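Local atomic coordinates of acyl-coenzyme A oxidase acox-1.1 (Caenorhabditis elegans, PDB entry 5K3H), a protein that catalyses the FAD-dependent, oxygen-consuming desaturation of fatty acyl-CoA side chains to (2E)-enoyl-CoA, the first step of peroxisomal beta-oxidation. Residues M438-V449 and W524-S535. Sequence-based numbering, arbitrary orientation.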
loop_
_atom_site.group_PDB
_atom_site.type_symbol
_atom_site.label_atom_id
_atom_site.label_comp_id
_atom_site.label_asym_id
_atom_site.label_seq_id
_atom_site.Cartn_x
_atom_site.Cartn_y
_atom_site.Cartn_z
ATOM N N MET B 438 -3.575 16.706 0.684
ATOM C CA MET B 438 -3.782 17.654 1.774
ATOM C C MET B 438 -4.253 19.022 1.280
ATOM O O MET B 438 -5.008 19.706 1.994
ATOM C CB MET B 438 -2.506 17.788 2.598
ATOM C CG MET B 438 -2.705 17.436 4.057
ATOM S SD MET B 438 -3.463 15.829 4.429
ATOM C CE MET B 438 -2.206 15.049 5.446
ATOM N N VAL B 439 -3.804 19.476 0.103
ATOM C CA VAL B 439 -4.314 20.774 -0.350
ATOM C C VAL B 439 -5.736 20.645 -0.898
ATOM O O VAL B 439 -6.513 21.604 -0.828
ATOM C CB VAL B 439 -3.356 21.469 -1.351
ATOM C CG1 VAL B 439 -1.953 21.609 -0.720
ATOM C CG2 VAL B 439 -3.334 20.783 -2.724
ATOM N N MET B 440 -6.099 19.484 -1.468
ATOM C CA MET B 440 -7.480 19.321 -1.901
ATOM C C MET B 440 -8.435 19.376 -0.710
ATOM O O MET B 440 -9.494 20.022 -0.791
ATOM C CB MET B 440 -7.674 18.025 -2.688
ATOM C CG MET B 440 -6.941 17.958 -4.012
ATOM S SD MET B 440 -7.214 16.387 -4.882
ATOM C CE MET B 440 -6.025 15.232 -4.190
ATOM N N LEU B 441 -8.079 18.730 0.412
ATOM C CA LEU B 441 -8.986 18.745 1.556
ATOM C C LEU B 441 -9.048 20.118 2.202
ATOM O O LEU B 441 -10.127 20.565 2.607
ATOM C CB LEU B 441 -8.585 17.717 2.612
ATOM C CG LEU B 441 -8.870 16.267 2.286
ATOM C CD1 LEU B 441 -8.233 15.416 3.358
ATOM C CD2 LEU B 441 -10.370 16.009 2.159
ATOM N N LEU B 442 -7.913 20.811 2.303
ATOM C CA LEU B 442 -7.940 22.126 2.937
ATOM C C LEU B 442 -8.598 23.184 2.031
ATOM O O LEU B 442 -9.110 24.191 2.538
ATOM C CB LEU B 442 -6.510 22.483 3.387
ATOM C CG LEU B 442 -6.000 21.793 4.685
ATOM C CD1 LEU B 442 -4.531 22.039 4.952
ATOM C CD2 LEU B 442 -6.768 22.264 5.901
ATOM N N GLN B 443 -8.654 22.954 0.718
ATOM C CA GLN B 443 -9.481 23.794 -0.140
ATOM C C GLN B 443 -10.975 23.629 0.171
ATOM O O GLN B 443 -11.724 24.614 0.199
ATOM C CB GLN B 443 -9.202 23.451 -1.591
ATOM C CG GLN B 443 -10.085 24.152 -2.589
ATOM C CD GLN B 443 -9.547 23.965 -3.976
ATOM O OE1 GLN B 443 -10.301 23.741 -4.931
ATOM N NE2 GLN B 443 -8.219 24.020 -4.098
ATOM N N LEU B 444 -11.439 22.392 0.383
ATOM C CA LEU B 444 -12.800 22.195 0.880
ATOM C C LEU B 444 -12.964 22.793 2.274
ATOM O O LEU B 444 -14.019 23.350 2.603
ATOM C CB LEU B 444 -13.153 20.701 0.875
ATOM C CG LEU B 444 -14.460 20.200 1.516
ATOM C CD1 LEU B 444 -15.685 20.930 0.986
ATOM C CD2 LEU B 444 -14.600 18.699 1.277
ATOM N N ALA B 445 -11.931 22.688 3.107
ATOM C CA ALA B 445 -12.010 23.242 4.457
ATOM C C ALA B 445 -12.308 24.735 4.443
ATOM O O ALA B 445 -13.091 25.217 5.266
ATOM C CB ALA B 445 -10.709 22.983 5.213
ATOM N N ARG B 446 -11.669 25.489 3.537
ATOM C CA ARG B 446 -11.928 26.928 3.439
ATOM C C ARG B 446 -13.397 27.202 3.154
ATOM O O ARG B 446 -14.002 28.097 3.761
ATOM C CB ARG B 446 -11.029 27.566 2.369
ATOM C CG ARG B 446 -9.535 27.569 2.727
ATOM C CD ARG B 446 -8.767 28.709 2.051
ATOM N NE ARG B 446 -7.428 28.877 2.639
ATOM C CZ ARG B 446 -7.155 29.598 3.738
ATOM N NH1 ARG B 446 -8.119 30.245 4.386
ATOM N NH2 ARG B 446 -5.911 29.678 4.198
ATOM N N TYR B 447 -13.986 26.417 2.248
ATOM C CA TYR B 447 -15.392 26.561 1.905
ATOM C C TYR B 447 -16.310 26.167 3.060
ATOM O O TYR B 447 -17.365 26.779 3.250
ATOM C CB TYR B 447 -15.685 25.738 0.658
ATOM C CG TYR B 447 -17.137 25.689 0.283
ATOM C CD1 TYR B 447 -17.764 26.799 -0.239
ATOM C CD2 TYR B 447 -17.867 24.508 0.410
ATOM C CE1 TYR B 447 -19.096 26.758 -0.594
ATOM C CE2 TYR B 447 -19.188 24.447 0.052
ATOM C CZ TYR B 447 -19.794 25.583 -0.451
ATOM O OH TYR B 447 -21.116 25.559 -0.811
ATOM N N LEU B 448 -15.968 25.120 3.807
ATOM C CA LEU B 448 -16.808 24.768 4.951
ATOM C C LEU B 448 -16.682 25.794 6.069
ATOM O O LEU B 448 -17.652 26.040 6.789
ATOM C CB LEU B 448 -16.466 23.373 5.481
ATOM C CG LEU B 448 -16.783 22.143 4.628
ATOM C CD1 LEU B 448 -16.180 20.946 5.318
ATOM C CD2 LEU B 448 -18.277 21.966 4.375
ATOM N N VAL B 449 -15.503 26.399 6.233
ATOM C CA VAL B 449 -15.336 27.443 7.240
ATOM C C VAL B 449 -16.122 28.698 6.860
ATOM O O VAL B 449 -16.763 29.324 7.713
ATOM C CB VAL B 449 -13.844 27.739 7.456
ATOM C CG1 VAL B 449 -13.677 29.018 8.221
ATOM C CG2 VAL B 449 -13.218 26.607 8.218
ATOM N N TRP B 524 -4.994 28.954 11.285
ATOM C CA TRP B 524 -5.406 27.931 10.334
ATOM C C TRP B 524 -4.532 26.694 10.457
ATOM O O TRP B 524 -5.036 25.570 10.559
ATOM C CB TRP B 524 -5.345 28.478 8.919
ATOM C CG TRP B 524 -5.802 27.493 7.911
ATOM C CD1 TRP B 524 -5.022 26.602 7.225
ATOM C CD2 TRP B 524 -7.140 27.306 7.435
ATOM N NE1 TRP B 524 -5.799 25.855 6.372
ATOM C CE2 TRP B 524 -7.102 26.272 6.475
ATOM C CE3 TRP B 524 -8.371 27.890 7.747
ATOM C CZ2 TRP B 524 -8.241 25.831 5.817
ATOM C CZ3 TRP B 524 -9.497 27.450 7.090
ATOM C CH2 TRP B 524 -9.427 26.436 6.138
ATOM N N ASN B 525 -3.208 26.885 10.443
ATOM C CA ASN B 525 -2.289 25.759 10.596
ATOM C C ASN B 525 -2.510 25.018 11.913
ATOM O O ASN B 525 -2.485 23.785 11.953
ATOM C CB ASN B 525 -0.845 26.245 10.508
ATOM C CG ASN B 525 0.149 25.096 10.508
ATOM O OD1 ASN B 525 -0.141 24.001 9.996
ATOM N ND2 ASN B 525 1.326 25.331 11.089
ATOM N N LYS B 526 -2.695 25.750 13.008
ATOM C CA LYS B 526 -2.882 25.084 14.286
ATOM C C LYS B 526 -4.185 24.307 14.349
ATOM O O LYS B 526 -4.336 23.484 15.255
ATOM C CB LYS B 526 -2.830 26.092 15.433
ATOM C CG LYS B 526 -1.445 26.602 15.772
ATOM C CD LYS B 526 -1.490 27.405 17.051
ATOM C CE LYS B 526 -0.097 27.846 17.466
ATOM N NZ LYS B 526 -0.112 28.574 18.786
ATOM N N SER B 527 -5.106 24.536 13.403
ATOM C CA SER B 527 -6.403 23.874 13.345
ATOM C C SER B 527 -6.522 22.867 12.213
ATOM O O SER B 527 -7.569 22.217 12.099
ATOM C CB SER B 527 -7.501 24.921 13.156
ATOM O OG SER B 527 -7.430 25.928 14.137
ATOM N N SER B 528 -5.468 22.687 11.408
ATOM C CA SER B 528 -5.625 22.107 10.073
ATOM C C SER B 528 -6.012 20.631 10.116
ATOM O O SER B 528 -6.772 20.179 9.250
ATOM C CB SER B 528 -4.346 22.324 9.248
ATOM O OG SER B 528 -3.181 21.911 9.944
ATOM N N VAL B 529 -5.552 19.879 11.131
ATOM C CA VAL B 529 -5.934 18.467 11.243
ATOM C C VAL B 529 -7.419 18.340 11.539
ATOM O O VAL B 529 -8.107 17.486 10.982
ATOM C CB VAL B 529 -5.105 17.753 12.325
ATOM C CG1 VAL B 529 -5.617 16.343 12.520
ATOM C CG2 VAL B 529 -3.659 17.741 11.984
ATOM N N GLU B 530 -7.930 19.156 12.460
ATOM C CA GLU B 530 -9.365 19.156 12.731
ATOM C C GLU B 530 -10.150 19.631 11.517
ATOM O O GLU B 530 -11.262 19.159 11.276
ATOM C CB GLU B 530 -9.681 20.048 13.949
ATOM C CG GLU B 530 -9.077 19.564 15.277
ATOM C CD GLU B 530 -9.674 18.259 15.794
ATOM O OE1 GLU B 530 -10.897 18.112 15.754
ATOM O OE2 GLU B 530 -8.933 17.372 16.257
ATOM N N LEU B 531 -9.601 20.577 10.755
ATOM C CA LEU B 531 -10.310 21.098 9.592
ATOM C C LEU B 531 -10.423 20.045 8.503
ATOM O O LEU B 531 -11.443 19.967 7.818
ATOM C CB LEU B 531 -9.597 22.341 9.060
ATOM C CG LEU B 531 -9.599 23.628 9.904
ATOM C CD1 LEU B 531 -8.511 24.618 9.417
ATOM C CD2 LEU B 531 -10.988 24.276 9.888
ATOM N N ASN B 532 -9.384 19.224 8.324
ATOM C CA ASN B 532 -9.447 18.160 7.324
ATOM C C ASN B 532 -10.436 17.073 7.705
ATOM O O ASN B 532 -11.106 16.508 6.828
ATOM C CB ASN B 532 -8.077 17.529 7.118
ATOM C CG ASN B 532 -7.245 18.289 6.162
ATOM O OD1 ASN B 532 -7.679 19.295 5.604
ATOM N ND2 ASN B 532 -6.057 17.788 5.908
ATOM N N ARG B 533 -10.508 16.733 8.999
ATOM C CA ARG B 533 -11.503 15.771 9.458
ATOM C C ARG B 533 -12.903 16.191 9.027
ATOM O O ARG B 533 -13.705 15.357 8.586
ATOM C CB ARG B 533 -11.419 15.620 10.980
ATOM C CG ARG B 533 -10.190 14.858 11.455
ATOM C CD ARG B 533 -10.025 14.813 12.990
ATOM N NE ARG B 533 -8.863 13.977 13.322
ATOM C CZ ARG B 533 -8.162 14.041 14.446
ATOM N NH1 ARG B 533 -8.495 14.909 15.394
ATOM N NH2 ARG B 533 -7.116 13.241 14.618
ATOM N N ALA B 534 -13.203 17.489 9.126
ATOM C CA ALA B 534 -14.505 17.995 8.719
ATOM C C ALA B 534 -14.729 17.828 7.221
ATOM O O ALA B 534 -15.841 17.493 6.782
ATOM C CB ALA B 534 -14.619 19.457 9.110
ATOM N N SER B 535 -13.693 18.094 6.419
ATOM C CA SER B 535 -13.822 17.991 4.970
ATOM C C SER B 535 -14.112 16.556 4.548
ATOM O O SER B 535 -14.885 16.316 3.610
ATOM C CB SER B 535 -12.545 18.509 4.302
ATOM O OG SER B 535 -12.199 19.798 4.774
#
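Arg446 lays its guanidinium flat over one face of the Trp524 indole, the two planes only 11° apart and Arg446 CZ 4.2 Å from the centroid of the six-membered ring, a cation-pi stack. The opposite face of the indole carries the CD1 methyl of Leu531. With Trp524 CG anti to the backbone N (chi1 -178°), the ring reaches across to 438-449 as a knob among Leu442, Ala445, Arg446 and Val449, Trp524 CH2 lying 3.8 Å from Ala445 CB. Replacing Trp524 by an alanine would probably leave a gap against Leu442, Ala445, Val449 and Leu531, and the Arg446 guanidinium without its aromatic partner. In return, Leu442 slides past the indole, its CD2 3.7 Å from Trp524 NE1 and 3.1 Å from Asn532 OD1; the Asn532 side chain crosses it at about a right angle, turning ND2 to Met438 SD. The helices, crossing at 83° with axes 8.3 Å apart, thus join the C-alpha1 region to the C-terminal helical region. Farther along, Ser535, of the ATP site shared between subunits, plugs a hole formed by Leu441, Leu444, Ala445 and Leu448. Apolar packing is thus interspersed with an amide, a hydroxyl and a cation: the indole is held flat between exposed Arg446 and Leu531, while buried Ser535 OG, 3.1 Å from both Leu441 O and Leu531 O, has one proton that could serve either helix.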